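Local coordinates for structural polyprotein, VP3 (PDB 5CDD) that probably serves as a structural protein of the Israeli acute paralysis virus capsid, being the VP3 portion cut from a longer polyprotein, at residues 152-158 against 188-194; 136-142 against 199-205. All blocks are in the same frame, centred on the assembly; numbering follows the deposited sequence.

Interaction 1 of 2, residues 152-158 against 188-194; sequences RLEIFFE and NYKYILD
The guanidinium of R152 carries the methyl CG2 of I192 over one face, 3.5 Å above its plane and displaced toward the rim. At its edge stands D194, whose OD2 lies 3.6 Å from R152 NH1 in a salt bridge, carboxylate and guanidinium planes being turned 52° apart; the other oxygen, OD1, accepts the backbone N of T196. Aspartate's short chain keeps the charge beside the strand, within range of the long, bent arginine. At the other end of the contact the ring of F156 and the amide of N188 are inclined by 79°, with F156 CD1 4.0 Å from N188 ND2.

The segments lie on strands E and F of the viral jelly roll, antiparallel neighbours in its CHEF sheet. Paired N-H to O bonds join L153 with L193, and I155 with Y191. L153, I155 and L193 point into the sandwich, as suits branched apolar residues. On the sheet face that carries R152, E154 OE2 lies 3.4 Å from K190 CD; OE2 also bonds to the S185 hydroxyl and K190 NZ to the S185 carbonyl, while E154 OE1 forms a salt bridge with R241.

N188 leaves CG beside its backbone N (chi1 -65°), which turns the amide to strand 150-159. Both acceptors lie close to the amide plane: ND2 donates to F157 O at 3.0 Å and to E158 OE1 at 2.7 Å, while E158 OE2 binds T194 and R196 of a neighbouring chain.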
ATOM      1  N   ARG B 152       9.688  14.457  73.534  1.00 47.34           N
ATOM      2  CA  ARG B 152       9.742  13.544  72.401  1.00 46.02           C
ATOM      3  C   ARG B 152       8.368  13.035  72.003  1.00 45.20           C
ATOM      4  O   ARG B 152       7.641  12.478  72.822  1.00 44.34           O
ATOM      5  CB  ARG B 152      10.654  12.365  72.728  1.00 46.44           C
ATOM      6  CG  ARG B 152      12.123  12.726  72.734  1.00 48.16           C
ATOM      7  CD  ARG B 152      12.832  12.161  73.956  1.00 50.75           C
ATOM      8  NE  ARG B 152      12.715  10.712  74.039  1.00 53.85           N
ATOM      9  CZ  ARG B 152      13.203   9.867  73.138  1.00 56.24           C
ATOM     10  NH1 ARG B 152      13.850  10.328  72.077  1.00 55.45           N
ATOM     11  NH2 ARG B 152      13.029   8.560  73.293  1.00 57.12           N
ATOM     12  N   LEU B 153       8.025  13.223  70.733  1.00 44.82           N
ATOM     13  CA  LEU B 153       6.737  12.794  70.211  1.00 43.39           C
ATOM     14  C   LEU B 153       6.904  11.481  69.447  1.00 43.09           C
ATOM     15  O   LEU B 153       7.878  11.294  68.721  1.00 43.21           O
ATOM     16  CB  LEU B 153       6.175  13.891  69.300  1.00 42.63           C
ATOM     17  CG  LEU B 153       4.663  14.014  69.104  1.00 42.00           C
ATOM     18  CD1 LEU B 153       3.956  14.141  70.446  1.00 41.34           C
ATOM     19  CD2 LEU B 153       4.383  15.234  68.241  1.00 41.77           C
ATOM     20  N   GLU B 154       5.953  10.571  69.625  1.00 43.29           N
ATOM     21  CA  GLU B 154       5.997   9.276  68.959  1.00 43.74           C
ATOM     22  C   GLU B 154       4.896   9.162  67.916  1.00 42.83           C
ATOM     23  O   GLU B 154       3.745   9.519  68.171  1.00 43.12           O
ATOM     24  CB  GLU B 154       5.837   8.156  69.985  1.00 45.93           C
ATOM     25  CG  GLU B 154       5.637   6.773  69.390  1.00 49.66           C
ATOM     26  CD  GLU B 154       5.272   5.736  70.439  1.00 52.86           C
ATOM     27  OE1 GLU B 154       4.267   5.936  71.157  1.00 53.30           O
ATOM     28  OE2 GLU B 154       5.990   4.718  70.542  1.00 55.43           O
ATOM     29  N   ILE B 155       5.255   8.664  66.739  1.00 41.06           N
ATOM     30  CA  ILE B 155       4.297   8.484  65.657  1.00 38.54           C
ATOM     31  C   ILE B 155       4.511   7.083  65.099  1.00 37.78           C
ATOM     32  O   ILE B 155       5.539   6.810  64.482  1.00 37.02           O
ATOM     33  CB  ILE B 155       4.517   9.513  64.529  1.00 37.73           C
ATOM     34  CG1 ILE B 155       4.507  10.933  65.102  1.00 37.11           C
ATOM     35  CG2 ILE B 155       3.423   9.371  63.483  1.00 36.37           C
ATOM     36  CD1 ILE B 155       5.818  11.682  64.929  1.00 35.93           C
ATOM     37  N   PHE B 156       3.548   6.196  65.327  1.00 37.44           N
ATOM     38  CA  PHE B 156       3.665   4.827  64.847  1.00 36.64           C
ATOM     39  C   PHE B 156       2.498   4.448  63.947  1.00 35.62           C
ATOM     40  O   PHE B 156       1.450   5.094  63.968  1.00 34.29           O
ATOM     41  CB  PHE B 156       3.771   3.857  66.034  1.00 37.31           C
ATOM     42  CG  PHE B 156       2.516   3.749  66.860  1.00 37.55           C
ATOM     43  CD1 PHE B 156       1.548   2.793  66.559  1.00 37.69           C
ATOM     44  CD2 PHE B 156       2.304   4.598  67.943  1.00 37.02           C
ATOM     45  CE1 PHE B 156       0.387   2.684  67.325  1.00 37.00           C
ATOM     46  CE2 PHE B 156       1.147   4.497  68.712  1.00 37.55           C
ATOM     47  CZ  PHE B 156       0.188   3.537  68.401  1.00 37.78           C
ATOM     48  N   PHE B 157       2.694   3.403  63.147  1.00 35.38           N
ATOM     49  CA  PHE B 157       1.664   2.934  62.230  1.00 34.25           C
ATOM     50  C   PHE B 157       1.095   1.585  62.647  1.00 34.73           C
ATOM     51  O   PHE B 157       1.835   0.649  62.967  1.00 34.58           O
ATOM     52  CB  PHE B 157       2.220   2.824  60.808  1.00 32.38           C
ATOM     53  CG  PHE B 157       1.240   2.248  59.820  1.00 31.00           C
ATOM     54  CD1 PHE B 157       0.090   2.949  59.470  1.00 30.61           C
ATOM     55  CD2 PHE B 157       1.452   0.990  59.262  1.00 30.04           C
ATOM     56  CE1 PHE B 157      -0.838   2.402  58.580  1.00 29.42           C
ATOM     57  CE2 PHE B 157       0.531   0.437  58.374  1.00 29.77           C
ATOM     58  CZ  PHE B 157      -0.616   1.144  58.033  1.00 28.77           C
ATOM     59  N   GLU B 158      -0.230   1.497  62.630  1.00 34.72           N
ATOM     60  CA  GLU B 158      -0.933   0.275  62.986  1.00 35.20           C
ATOM     61  C   GLU B 158      -1.858  -0.110  61.836  1.00 35.63           C
ATOM     62  O   GLU B 158      -2.793   0.620  61.503  1.00 36.59           O
ATOM     63  CB  GLU B 158      -1.740   0.493  64.270  1.00 35.17           C
ATOM     64  CG  GLU B 158      -2.703  -0.633  64.641  1.00 35.95           C
ATOM     65  CD  GLU B 158      -2.035  -1.995  64.739  1.00 36.61           C
ATOM     66  OE1 GLU B 158      -0.897  -2.072  65.244  1.00 37.52           O
ATOM     67  OE2 GLU B 158      -2.658  -2.996  64.323  1.00 37.35           O
ATOM     68  N   ASN B 188       5.591  -1.970  66.292  1.00 46.80           N
ATOM     69  CA  ASN B 188       5.062  -1.197  65.179  1.00 45.86           C
ATOM     70  C   ASN B 188       6.097  -0.280  64.551  1.00 45.17           C
ATOM     71  O   ASN B 188       7.036   0.161  65.214  1.00 46.12           O
ATOM     72  CB  ASN B 188       3.872  -0.356  65.640  1.00 45.60           C
ATOM     73  CG  ASN B 188       2.700  -1.200  66.072  1.00 46.42           C
ATOM     74  OD1 ASN B 188       2.806  -2.006  66.997  1.00 48.57           O
ATOM     75  ND2 ASN B 188       1.568  -1.024  65.401  1.00 47.44           N
ATOM     76  N   TYR B 189       5.925  -0.005  63.263  1.00 44.16           N
ATOM     77  CA  TYR B 189       6.815   0.897  62.551  1.00 43.41           C
ATOM     78  C   TYR B 189       6.542   2.277  63.128  1.00 43.23           C
ATOM     79  O   TYR B 189       5.388   2.698  63.208  1.00 43.22           O
ATOM     80  CB  TYR B 189       6.499   0.886  61.056  1.00 43.76           C
ATOM     81  CG  TYR B 189       7.282  -0.136  60.268  1.00 45.07           C
ATOM     82  CD1 TYR B 189       8.632   0.064  59.984  1.00 46.14           C
ATOM     83  CD2 TYR B 189       6.676  -1.304  59.807  1.00 45.00           C
ATOM     84  CE1 TYR B 189       9.363  -0.874  59.257  1.00 47.44           C
ATOM     85  CE2 TYR B 189       7.396  -2.249  59.081  1.00 46.65           C
ATOM     86  CZ  TYR B 189       8.738  -2.027  58.809  1.00 48.20           C
ATOM     87  OH  TYR B 189       9.454  -2.954  58.084  1.00 49.17           O
ATOM     88  N   LYS B 190       7.594   2.980  63.535  1.00 42.95           N
ATOM     89  CA  LYS B 190       7.409   4.303  64.120  1.00 42.33           C
ATOM     90  C   LYS B 190       8.611   5.226  63.996  1.00 41.40           C
ATOM     91  O   LYS B 190       9.683   4.830  63.535  1.00 41.27           O
ATOM     92  CB  LYS B 190       7.045   4.168  65.600  1.00 43.30           C
ATOM     93  CG  LYS B 190       8.103   3.456  66.432  1.00 43.63           C
ATOM     94  CD  LYS B 190       7.723   3.420  67.902  1.00 45.64           C
ATOM     95  CE  LYS B 190       8.747   2.641  68.712  1.00 46.36           C
ATOM     96  NZ  LYS B 190       8.860   1.231  68.237  1.00 48.08           N
ATOM     97  N   TYR B 191       8.405   6.468  64.420  1.00 40.10           N
ATOM     98  CA  TYR B 191       9.440   7.489  64.409  1.00 38.50           C
ATOM     99  C   TYR B 191       9.261   8.340  65.659  1.00 39.09           C
ATOM    100  O   TYR B 191       8.138   8.683  66.031  1.00 39.69           O
ATOM    101  CB  TYR B 191       9.321   8.387  63.179  1.00 36.27           C
ATOM    102  CG  TYR B 191      10.357   9.487  63.161  1.00 34.81           C
ATOM    103  CD1 TYR B 191      11.690   9.207  62.864  1.00 34.61           C
ATOM    104  CD2 TYR B 191      10.018  10.797  63.495  1.00 34.10           C
ATOM    105  CE1 TYR B 191      12.660  10.204  62.902  1.00 34.89           C
ATOM    106  CE2 TYR B 191      10.983  11.803  63.538  1.00 34.25           C
ATOM    107  CZ  TYR B 191      12.302  11.498  63.240  1.00 34.74           C
ATOM    108  OH  TYR B 191      13.262  12.484  63.279  1.00 35.56           O
ATOM    109  N   ILE B 192      10.368   8.675  66.310  1.00 39.15           N
ATOM    110  CA  ILE B 192      10.313   9.493  67.509  1.00 38.85           C
ATOM    111  C   ILE B 192      10.922  10.857  67.230  1.00 39.12           C
ATOM    112  O   ILE B 192      12.130  10.983  67.027  1.00 40.37           O
ATOM    113  CB  ILE B 192      11.063   8.821  68.676  1.00 38.12           C
ATOM    114  CG1 ILE B 192      10.372   7.505  69.034  1.00 38.04           C
ATOM    115  CG2 ILE B 192      11.094   9.750  69.881  1.00 37.45           C
ATOM    116  CD1 ILE B 192      11.032   6.750  70.161  1.00 40.12           C
ATOM    117  N   LEU B 193      10.072  11.875  67.207  1.00 39.12           N
ATOM    118  CA  LEU B 193      10.513  13.236  66.950  1.00 39.73           C
ATOM    119  C   LEU B 193      10.992  13.878  68.247  1.00 41.68           C
ATOM    120  O   LEU B 193      10.212  14.061  69.182  1.00 41.70           O
ATOM    121  CB  LEU B 193       9.361  14.052  66.355  1.00 37.92           C
ATOM    122  CG  LEU B 193       9.660  15.486  65.918  1.00 36.08           C
ATOM    123  CD1 LEU B 193      10.735  15.488  64.846  1.00 35.93           C
ATOM    124  CD2 LEU B 193       8.387  16.127  65.395  1.00 35.75           C
ATOM    125  N   ASP B 194      12.278  14.209  68.299  1.00 43.51           N
ATOM    126  CA  ASP B 194      12.867  14.833  69.479  1.00 44.63           C
ATOM    127  C   ASP B 194      13.002  16.334  69.240  1.00 45.14           C
ATOM    128  O   ASP B 194      13.808  16.768  68.416  1.00 45.73           O
ATOM    129  CB  ASP B 194      14.243  14.225  69.758  1.00 46.49           C
ATOM    130  CG  ASP B 194      14.773  14.585  71.132  1.00 48.32           C
ATOM    131  OD1 ASP B 194      14.889  15.792  71.433  1.00 49.69           O
ATOM    132  OD2 ASP B 194      15.077  13.657  71.913  1.00 48.34           O
TER

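Interaction 2 of 2, residues 136-142 against 199-205; sequences TMCYRIT and TEVTIRV
I141 and V201 meet where strand D of the jelly roll pairs with strand G, antiparallel partners in the BIDG sheet of the capsid sandwich. The inward face is the tight one. I141 CB rests 4.0 Å from V201 CG1, and I141 CD1 reaches across to I203 CD1 at 4.1 Å. Y139 and V205 line the same side. I141 and I203 both hold CG1 anti to the carbonyl carbon (chi1 -55° and -61°), which lets their long branches converge. Beta-branched residues suit extended strands, and I155 and I240 of the opposing sheet close over I141. Two-way backbone bonds lock Y139 to I203 and M137 to V205, and I141 N adds a 2.9 Å bond to V201 O.

The other face is polar and more open, with R140, E200 and R204 partly exposed. R204 runs past C138, its CG 3.9 Å from SG, before T136 CG2 comes over one face of its guanidinium. Its tip bonds to E265 and to S13 of a neighbouring chain. R140, extended as far as CG and CD and then bent, meets E200 at the guanidinium edge, the two planes 70° apart, while its NH2 pairs with E123 of a neighbouring chain and its guanidinium makes a cation-pi contact with W261. A glutamate is long enough to lie beside T142 and still meet the arginine. Positive neighbours would probably favour the ionised form of E200, since R90 of a neighbouring chain also binds OE2; that oxygen takes R140 NH1 at 2.7 Å and, on its anti side, the hydroxyl OG1 of T142 at 2.9 Å.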
ATOM      1  N   THR B 136       0.799   5.879  48.111  1.00 25.88           N
ATOM      2  CA  THR B 136       1.703   6.016  49.241  1.00 26.52           C
ATOM      3  C   THR B 136       1.306   7.313  49.928  1.00 27.60           C
ATOM      4  O   THR B 136       1.472   8.395  49.367  1.00 28.49           O
ATOM      5  CB  THR B 136       3.169   6.117  48.779  1.00 26.26           C
ATOM      6  OG1 THR B 136       3.563   4.884  48.161  1.00 27.82           O
ATOM      7  CG2 THR B 136       4.081   6.400  49.957  1.00 24.28           C
ATOM      8  N   MET B 137       0.762   7.203  51.134  1.00 29.11           N
ATOM      9  CA  MET B 137       0.331   8.377  51.875  1.00 29.75           C
ATOM     10  C   MET B 137       1.488   9.067  52.576  1.00 30.05           C
ATOM     11  O   MET B 137       2.278   8.427  53.271  1.00 30.64           O
ATOM     12  CB  MET B 137      -0.740   7.990  52.893  1.00 29.79           C
ATOM     13  CG  MET B 137      -1.982   7.385  52.261  1.00 29.27           C
ATOM     14  SD  MET B 137      -2.579   8.368  50.867  1.00 28.36           S
ATOM     15  CE  MET B 137      -3.036   9.893  51.690  1.00 27.20           C
ATOM     16  N   CYS B 138       1.582  10.378  52.388  1.00 29.93           N
ATOM     17  CA  CYS B 138       2.649  11.157  52.998  1.00 31.37           C
ATOM     18  C   CYS B 138       2.099  12.164  53.994  1.00 31.86           C
ATOM     19  O   CYS B 138       1.092  12.828  53.738  1.00 30.77           O
ATOM     20  CB  CYS B 138       3.449  11.878  51.918  1.00 31.07           C
ATOM     21  SG  CYS B 138       4.191  10.762  50.716  1.00 34.48           S
ATOM     22  N   TYR B 139       2.776  12.269  55.133  1.00 32.67           N
ATOM     23  CA  TYR B 139       2.369  13.178  56.194  1.00 32.89           C
ATOM     24  C   TYR B 139       3.584  13.911  56.749  1.00 33.83           C
ATOM     25  O   TYR B 139       4.613  13.294  57.021  1.00 34.91           O
ATOM     26  CB  TYR B 139       1.699  12.383  57.320  1.00 30.58           C
ATOM     27  CG  TYR B 139       0.506  11.568  56.874  1.00 29.89           C
ATOM     28  CD1 TYR B 139      -0.741  12.164  56.695  1.00 29.04           C
ATOM     29  CD2 TYR B 139       0.629  10.203  56.605  1.00 28.84           C
ATOM     30  CE1 TYR B 139      -1.838  11.424  56.262  1.00 28.63           C
ATOM     31  CE2 TYR B 139      -0.465   9.452  56.166  1.00 28.38           C
ATOM     32  CZ  TYR B 139      -1.695  10.070  55.998  1.00 28.40           C
ATOM     33  OH  TYR B 139      -2.782   9.343  55.558  1.00 29.69           O
ATOM     34  N   ARG B 140       3.472  15.227  56.898  1.00 34.82           N
ATOM     35  CA  ARG B 140       4.560  16.016  57.461  1.00 36.13           C
ATOM     36  C   ARG B 140       4.081  16.565  58.793  1.00 36.64           C
ATOM     37  O   ARG B 140       3.073  17.264  58.855  1.00 36.57           O
ATOM     38  CB  ARG B 140       4.948  17.165  56.529  1.00 36.15           C
ATOM     39  CG  ARG B 140       6.108  18.010  57.040  1.00 35.48           C
ATOM     40  CD  ARG B 140       6.761  18.793  55.903  1.00 37.19           C
ATOM     41  NE  ARG B 140       5.848  19.745  55.274  1.00 38.42           N
ATOM     42  CZ  ARG B 140       5.629  20.983  55.702  1.00 39.93           C
ATOM     43  NH1 ARG B 140       6.262  21.437  56.769  1.00 40.04           N
ATOM     44  NH2 ARG B 140       4.771  21.762  55.061  1.00 40.61           N
ATOM     45  N   ILE B 141       4.809  16.237  59.856  1.00 37.14           N
ATOM     46  CA  ILE B 141       4.455  16.672  61.198  1.00 36.24           C
ATOM     47  C   ILE B 141       5.436  17.722  61.705  1.00 36.76           C
ATOM     48  O   ILE B 141       6.617  17.443  61.922  1.00 36.78           O
ATOM     49  CB  ILE B 141       4.434  15.469  62.149  1.00 35.39           C
ATOM     50  CG1 ILE B 141       3.490  14.401  61.585  1.00 33.63           C
ATOM     51  CG2 ILE B 141       3.998  15.908  63.541  1.00 35.14           C
ATOM     52  CD1 ILE B 141       3.501  13.101  62.355  1.00 34.93           C
ATOM     53  N   THR B 142       4.924  18.935  61.882  1.00 37.27           N
ATOM     54  CA  THR B 142       5.727  20.054  62.347  1.00 37.96           C
ATOM     55  C   THR B 142       5.344  20.439  63.774  1.00 38.20           C
ATOM     56  O   THR B 142       4.170  20.444  64.134  1.00 38.87           O
ATOM     57  CB  THR B 142       5.527  21.293  61.454  1.00 38.42           C
ATOM     58  OG1 THR B 142       5.705  20.936  60.076  1.00 39.81           O
ATOM     59  CG2 THR B 142       6.522  22.377  61.837  1.00 39.55           C
ATOM     60  N   THR B 199      12.408  19.586  64.177  1.00 51.39           N
ATOM     61  CA  THR B 199      11.194  20.374  64.322  1.00 49.96           C
ATOM     62  C   THR B 199      10.160  19.764  63.386  1.00 48.60           C
ATOM     63  O   THR B 199       8.958  19.964  63.549  1.00 48.50           O
ATOM     64  CB  THR B 199      11.422  21.846  63.896  1.00 50.20           C
ATOM     65  OG1 THR B 199      12.436  22.434  64.720  1.00 51.94           O
ATOM     66  CG2 THR B 199      10.137  22.651  64.022  1.00 49.81           C
ATOM     67  N   GLU B 200      10.650  19.002  62.412  1.00 47.57           N
ATOM     68  CA  GLU B 200       9.797  18.383  61.411  1.00 45.21           C
ATOM     69  C   GLU B 200      10.193  16.948  61.093  1.00 42.56           C
ATOM     70  O   GLU B 200      11.241  16.462  61.515  1.00 42.79           O
ATOM     71  CB  GLU B 200       9.874  19.206  60.129  1.00 47.39           C
ATOM     72  CG  GLU B 200       8.556  19.700  59.590  1.00 51.23           C
ATOM     73  CD  GLU B 200       8.755  20.796  58.558  1.00 54.06           C
ATOM     74  OE1 GLU B 200       9.582  20.608  57.638  1.00 55.29           O
ATOM     75  OE2 GLU B 200       8.083  21.840  58.664  1.00 57.25           O
ATOM     76  N   VAL B 201       9.323  16.283  60.341  1.00 40.03           N
ATOM     77  CA  VAL B 201       9.528  14.914  59.885  1.00 36.84           C
ATOM     78  C   VAL B 201       8.444  14.586  58.872  1.00 36.11           C
ATOM     79  O   VAL B 201       7.271  14.896  59.081  1.00 35.64           O
ATOM     80  CB  VAL B 201       9.452  13.873  61.033  1.00 35.03           C
ATOM     81  CG1 VAL B 201       8.068  13.859  61.658  1.00 34.15           C
ATOM     82  CG2 VAL B 201       9.793  12.492  60.490  1.00 33.06           C
ATOM     83  N   THR B 202       8.846  13.987  57.758  1.00 35.28           N
ATOM     84  CA  THR B 202       7.893  13.592  56.736  1.00 34.23           C
ATOM     85  C   THR B 202       7.816  12.073  56.760  1.00 34.42           C
ATOM     86  O   THR B 202       8.796  11.386  56.477  1.00 33.87           O
ATOM     87  CB  THR B 202       8.336  14.054  55.344  1.00 33.91           C
ATOM     88  OG1 THR B 202       8.317  15.485  55.287  1.00 35.34           O
ATOM     89  CG2 THR B 202       7.402  13.501  54.283  1.00 31.42           C
ATOM     90  N   ILE B 203       6.652  11.551  57.121  1.00 34.16           N
ATOM     91  CA  ILE B 203       6.462  10.113  57.181  1.00 33.92           C
ATOM     92  C   ILE B 203       5.714   9.635  55.944  1.00 33.73           C
ATOM     93  O   ILE B 203       4.628  10.122  55.632  1.00 34.06           O
ATOM     94  CB  ILE B 203       5.681   9.717  58.452  1.00 33.36           C
ATOM     95  CG1 ILE B 203       6.469  10.150  59.694  1.00 32.00           C
ATOM     96  CG2 ILE B 203       5.439   8.216  58.468  1.00 33.27           C
ATOM     97  CD1 ILE B 203       5.750   9.920  60.998  1.00 30.58           C
ATOM     98  N   ARG B 204       6.312   8.681  55.240  1.00 33.43           N
ATOM     99  CA  ARG B 204       5.722   8.127  54.030  1.00 32.33           C
ATOM    100  C   ARG B 204       5.280   6.695  54.291  1.00 32.56           C
ATOM    101  O   ARG B 204       6.094   5.834  54.632  1.00 33.03           O
ATOM    102  CB  ARG B 204       6.745   8.156  52.894  1.00 31.76           C
ATOM    103  CG  ARG B 204       7.326   9.536  52.634  1.00 32.23           C
ATOM    104  CD  ARG B 204       8.371   9.536  51.521  1.00 33.10           C
ATOM    105  NE  ARG B 204       7.808   9.208  50.213  1.00 33.76           N
ATOM    106  CZ  ARG B 204       7.684   7.974  49.734  1.00 34.37           C
ATOM    107  NH1 ARG B 204       8.087   6.935  50.454  1.00 34.74           N
ATOM    108  NH2 ARG B 204       7.153   7.779  48.533  1.00 34.20           N
ATOM    109  N   VAL B 205       3.986   6.441  54.130  1.00 32.15           N
ATOM    110  CA  VAL B 205       3.446   5.108  54.357  1.00 30.95           C
ATOM    111  C   VAL B 205       2.985   4.444  53.059  1.00 31.43           C
ATOM    112  O   VAL B 205       1.935   4.783  52.514  1.00 31.89           O
ATOM    113  CB  VAL B 205       2.254   5.155  55.341  1.00 29.46           C
ATOM    114  CG1 VAL B 205       1.812   3.741  55.693  1.00 26.71           C
ATOM    115  CG2 VAL B 205       2.644   5.920  56.594  1.00 27.72           C
TER

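How the interactions relate
Interactions 1 and 2 lie in the two facing sheets of one jelly roll, their centres about 11 Å apart. Along the chain they nest: strand 132-144 leads into 150-159, and 189-194 into 202-205, so the E-F pair sits inside the loop closed by the D-G pair. The inward faces pack against each other. I155 packs against two touching isoleucines of the other sheet, CG2 to I203 CD1 at 3.4 Å and CG1 to I141 CD1 at 3.6 Å; near the edge Y191 CE2 meets V201 CG2 at 3.3 Å. Both contacts also reach other capsid chains: Y191 OH and E200 O both bond to ND2 of N10 of a neighbouring chain.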